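Local coordinates for protein 5,10-methylenetetrahydrofolate dehydrogenase (Bombyx mori, PDB 5ZF1) that probably oxidises 5,10-methylenetetrahydrofolate to 5,10-methenyltetrahydrofolate with NADP+ as hydride acceptor, a step of one-carbon metabolism, at residues R31-D43 / G61-I73. Residues are numbered along the deposited sequence; the frame is centred on the assembly and turned at random. Where two conformers were deposited one is given.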
# COMPACT_ATOMS: atom_id res chain seq x y z
N ARG B 31 -29.03 -4.64 16.68
CA ARG B 31 -29.57 -5.50 15.64
C ARG B 31 -28.46 -6.38 15.09
O ARG B 31 -27.30 -5.95 14.99
CB ARG B 31 -30.17 -4.67 14.51
CG ARG B 31 -31.36 -3.82 14.92
CD ARG B 31 -32.61 -4.65 14.83
NE ARG B 31 -33.82 -3.89 15.16
CZ ARG B 31 -35.04 -4.43 15.16
NH1 ARG B 31 -35.18 -5.70 14.84
NH2 ARG B 31 -36.10 -3.70 15.47
N ALA B 32 -28.81 -7.60 14.70
CA ALA B 32 -27.83 -8.49 14.12
C ALA B 32 -27.26 -7.88 12.84
O ALA B 32 -27.98 -7.22 12.10
CB ALA B 32 -28.45 -9.86 13.82
N PRO B 33 -25.98 -8.11 12.55
CA PRO B 33 -25.39 -7.55 11.32
C PRO B 33 -26.10 -8.05 10.08
O PRO B 33 -26.50 -9.21 10.00
CB PRO B 33 -23.94 -8.06 11.37
CG PRO B 33 -23.68 -8.43 12.77
CD PRO B 33 -25.02 -8.89 13.33
N THR B 34 -26.22 -7.17 9.09
CA THR B 34 -26.89 -7.47 7.83
C THR B 34 -25.94 -7.26 6.66
O THR B 34 -25.18 -6.28 6.65
CB THR B 34 -28.12 -6.60 7.64
OG1 THR B 34 -27.73 -5.22 7.62
CG2 THR B 34 -29.12 -6.83 8.78
N ILE B 35 -25.99 -8.16 5.69
CA ILE B 35 -25.19 -8.08 4.47
C ILE B 35 -26.09 -8.26 3.26
O ILE B 35 -27.02 -9.07 3.26
CB ILE B 35 -24.04 -9.11 4.47
CG1 ILE B 35 -23.21 -8.98 3.19
CG2 ILE B 35 -24.54 -10.53 4.63
CD1 ILE B 35 -22.00 -9.88 3.16
N ARG B 36 -25.82 -7.48 2.21
CA ARG B 36 -26.48 -7.61 0.92
C ARG B 36 -25.42 -7.94 -0.11
O ARG B 36 -24.42 -7.22 -0.23
CB ARG B 36 -27.20 -6.32 0.55
CG ARG B 36 -28.21 -5.86 1.59
CD ARG B 36 -29.43 -6.78 1.63
NE ARG B 36 -30.39 -6.36 2.65
CZ ARG B 36 -30.52 -6.93 3.84
NH1 ARG B 36 -29.77 -7.97 4.18
NH2 ARG B 36 -31.42 -6.47 4.70
N CYS B 37 -25.61 -9.04 -0.83
CA CYS B 37 -24.68 -9.49 -1.86
C CYS B 37 -25.33 -9.29 -3.22
O CYS B 37 -26.36 -9.91 -3.51
CB CYS B 37 -24.30 -10.95 -1.65
SG CYS B 37 -23.54 -11.33 -0.05
N ILE B 38 -24.72 -8.44 -4.06
CA ILE B 38 -25.24 -8.18 -5.39
C ILE B 38 -24.59 -9.15 -6.36
O ILE B 38 -23.35 -9.29 -6.40
CB ILE B 38 -24.97 -6.72 -5.81
CG1 ILE B 38 -25.76 -5.77 -4.93
CG2 ILE B 38 -25.34 -6.52 -7.27
CD1 ILE B 38 -25.46 -4.31 -5.19
N ILE B 39 -25.42 -9.84 -7.13
CA ILE B 39 -25.02 -10.85 -8.11
C ILE B 39 -25.48 -10.36 -9.47
O ILE B 39 -26.68 -10.15 -9.69
CB ILE B 39 -25.65 -12.22 -7.81
CG1 ILE B 39 -24.83 -13.02 -6.82
CG2 ILE B 39 -25.73 -13.05 -9.08
CD1 ILE B 39 -23.56 -13.56 -7.43
N VAL B 40 -24.54 -10.17 -10.39
CA VAL B 40 -24.85 -9.72 -11.74
C VAL B 40 -24.57 -10.88 -12.69
O VAL B 40 -23.41 -11.26 -12.92
CB VAL B 40 -24.04 -8.47 -12.13
CG1 VAL B 40 -24.18 -8.20 -13.62
CG2 VAL B 40 -24.51 -7.27 -11.32
N GLY B 41 -25.64 -11.45 -13.24
CA GLY B 41 -25.51 -12.54 -14.19
C GLY B 41 -25.86 -13.88 -13.58
O GLY B 41 -26.32 -13.99 -12.44
N ASP B 42 -25.61 -14.92 -14.38
CA ASP B 42 -25.96 -16.29 -14.01
C ASP B 42 -24.76 -17.22 -14.10
O ASP B 42 -24.92 -18.41 -14.39
CB ASP B 42 -27.11 -16.80 -14.89
CG ASP B 42 -28.44 -16.81 -14.17
OD1 ASP B 42 -28.48 -17.24 -12.99
OD2 ASP B 42 -29.44 -16.37 -14.77
N ASP B 43 -23.56 -16.70 -13.86
CA ASP B 43 -22.38 -17.55 -13.79
C ASP B 43 -22.57 -18.58 -12.68
O ASP B 43 -22.69 -18.20 -11.51
CB ASP B 43 -21.13 -16.71 -13.52
CG ASP B 43 -19.87 -17.55 -13.45
OD1 ASP B 43 -19.73 -18.48 -14.27
OD2 ASP B 43 -19.02 -17.28 -12.58
N GLY B 61 -25.24 -16.04 12.57
CA GLY B 61 -26.25 -15.12 13.03
C GLY B 61 -26.24 -13.78 12.33
O GLY B 61 -26.71 -12.80 12.90
N ILE B 62 -25.68 -13.72 11.13
CA ILE B 62 -25.75 -12.56 10.25
C ILE B 62 -26.91 -12.76 9.29
O ILE B 62 -27.15 -13.88 8.82
CB ILE B 62 -24.40 -12.40 9.53
CG1 ILE B 62 -23.34 -11.92 10.53
CG2 ILE B 62 -24.51 -11.45 8.30
CD1 ILE B 62 -21.93 -11.89 9.96
N ASP B 63 -27.66 -11.70 9.03
CA ASP B 63 -28.80 -11.77 8.12
C ASP B 63 -28.35 -11.34 6.73
O ASP B 63 -28.07 -10.16 6.51
CB ASP B 63 -29.95 -10.89 8.61
CG ASP B 63 -30.38 -11.25 10.01
OD1 ASP B 63 -30.12 -12.40 10.42
OD2 ASP B 63 -30.96 -10.38 10.68
N ALA B 64 -28.32 -12.29 5.81
CA ALA B 64 -27.85 -12.08 4.45
C ALA B 64 -29.01 -12.12 3.47
O ALA B 64 -29.94 -12.91 3.63
CB ALA B 64 -26.81 -13.14 4.07
N LEU B 65 -28.94 -11.26 2.46
CA LEU B 65 -29.92 -11.24 1.38
C LEU B 65 -29.18 -11.05 0.07
O LEU B 65 -28.29 -10.20 -0.03
CB LEU B 65 -30.93 -10.11 1.58
CG LEU B 65 -32.08 -9.99 0.58
CD1 LEU B 65 -33.41 -10.16 1.30
CD2 LEU B 65 -32.02 -8.66 -0.15
N THR B 66 -29.51 -11.86 -0.93
CA THR B 66 -28.87 -11.80 -2.23
C THR B 66 -29.74 -11.01 -3.19
O THR B 66 -30.94 -11.26 -3.30
CB THR B 66 -28.62 -13.20 -2.79
OG1 THR B 66 -27.82 -13.95 -1.86
CG2 THR B 66 -27.89 -13.13 -4.12
N ILE B 67 -29.14 -10.04 -3.88
CA ILE B 67 -29.84 -9.23 -4.87
C ILE B 67 -29.31 -9.65 -6.23
O ILE B 67 -28.14 -9.41 -6.56
CB ILE B 67 -29.64 -7.73 -4.63
CG1 ILE B 67 -30.27 -7.31 -3.31
CG2 ILE B 67 -30.23 -6.95 -5.79
CD1 ILE B 67 -29.34 -6.53 -2.42
N ASN B 68 -30.16 -10.30 -7.02
CA ASN B 68 -29.77 -10.80 -8.32
C ASN B 68 -30.07 -9.76 -9.39
O ASN B 68 -31.15 -9.16 -9.40
CB ASN B 68 -30.50 -12.11 -8.64
CG ASN B 68 -30.12 -13.23 -7.69
OD1 ASN B 68 -29.20 -14.00 -7.97
ND2 ASN B 68 -30.83 -13.32 -6.57
N ARG B 69 -29.11 -9.52 -10.27
CA ARG B 69 -29.30 -8.64 -11.40
C ARG B 69 -28.87 -9.36 -12.67
O ARG B 69 -28.13 -10.35 -12.63
CB ARG B 69 -28.54 -7.31 -11.23
CG ARG B 69 -29.15 -6.38 -10.16
CD ARG B 69 -30.58 -5.96 -10.52
NE ARG B 69 -31.11 -4.94 -9.61
CZ ARG B 69 -31.93 -5.19 -8.59
NH1 ARG B 69 -32.34 -6.43 -8.34
NH2 ARG B 69 -32.36 -4.19 -7.83
N ASP B 70 -29.36 -8.87 -13.80
CA ASP B 70 -29.09 -9.54 -15.07
C ASP B 70 -27.78 -9.05 -15.67
O ASP B 70 -27.31 -7.95 -15.39
CB ASP B 70 -30.26 -9.32 -16.03
CG ASP B 70 -31.60 -9.43 -15.33
OD1 ASP B 70 -32.14 -8.38 -14.89
OD2 ASP B 70 -32.12 -10.56 -15.20
N SER B 71 -27.19 -9.91 -16.51
CA SER B 71 -25.90 -9.62 -17.12
C SER B 71 -25.89 -8.32 -17.91
O SER B 71 -24.81 -7.74 -18.11
CB SER B 71 -25.47 -10.77 -18.03
OG SER B 71 -25.17 -11.94 -17.27
N ASP B 72 -27.05 -7.84 -18.36
CA ASP B 72 -27.15 -6.66 -19.19
C ASP B 72 -27.40 -5.38 -18.40
O ASP B 72 -27.65 -4.33 -19.00
CB ASP B 72 -28.26 -6.83 -20.23
CG ASP B 72 -29.65 -6.67 -19.63
OD1 ASP B 72 -30.13 -5.52 -19.53
OD2 ASP B 72 -30.25 -7.69 -19.24
N ILE B 73 -27.35 -5.44 -17.06
CA ILE B 73 -27.54 -4.24 -16.26
C ILE B 73 -26.49 -3.21 -16.65
O ILE B 73 -25.33 -3.54 -16.93
CB ILE B 73 -27.49 -4.57 -14.76
CG1 ILE B 73 -27.71 -3.32 -13.92
CG2 ILE B 73 -26.15 -5.19 -14.39
CD1 ILE B 73 -27.77 -3.58 -12.42
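The carbonyl oxygen of Ile35 is gripped by two donors: Leu65 N, across the strand pair, meets Ile35 O at 3.0 Å, while NH1 of Arg36 comes in above the carbonyl plane, 3.1 Å from the same oxygen. Arg36 reaches back to its own strand because its chain bends at chi2 (-71°), and on the way it passes over Leu65, with Arg36 CD 3.7 Å from both Leu65 CB and Leu65 CD2. Its CB also receives Ile67 CD1. Cut back to an alanine, this residue would probably leave Ile35 O without its second donor and bare the flank of Leu65. Strands 34-40 and 63-69 run parallel, joined by eight backbone hydrogen bonds from Asp63 N to Gly41 N; Gly41 N closes the ladder on Arg69 O at 2.8 Å. On the face opposite Arg36, Ile35 CG2 presses on Ala64 CB (3.5 Å) and meets Ile62 CG2, next to helix 277-298. At the far end of strand 34-40, Val40 CG1 packs at about a right angle against Ile73 CG2 (3.7 Å), which the turn after strand 63-69 brings back. The guanidinium of Arg69 turns one face to Ile67 CG2, off-centre toward its rim, its NH1 bonded to Asn68 O and its NH2 in a salt bridge with Glu81 of helix 75-87. Helix 44-60 links the strands in a beta-alpha-beta crossover of the catalytic domain. Regular backbone bonding thus fixes the register, while Arg36 lays its aliphatic stem along Leu65 and both arginines spend polar ends on main-chain oxygens, Arg69 also on a carboxylate.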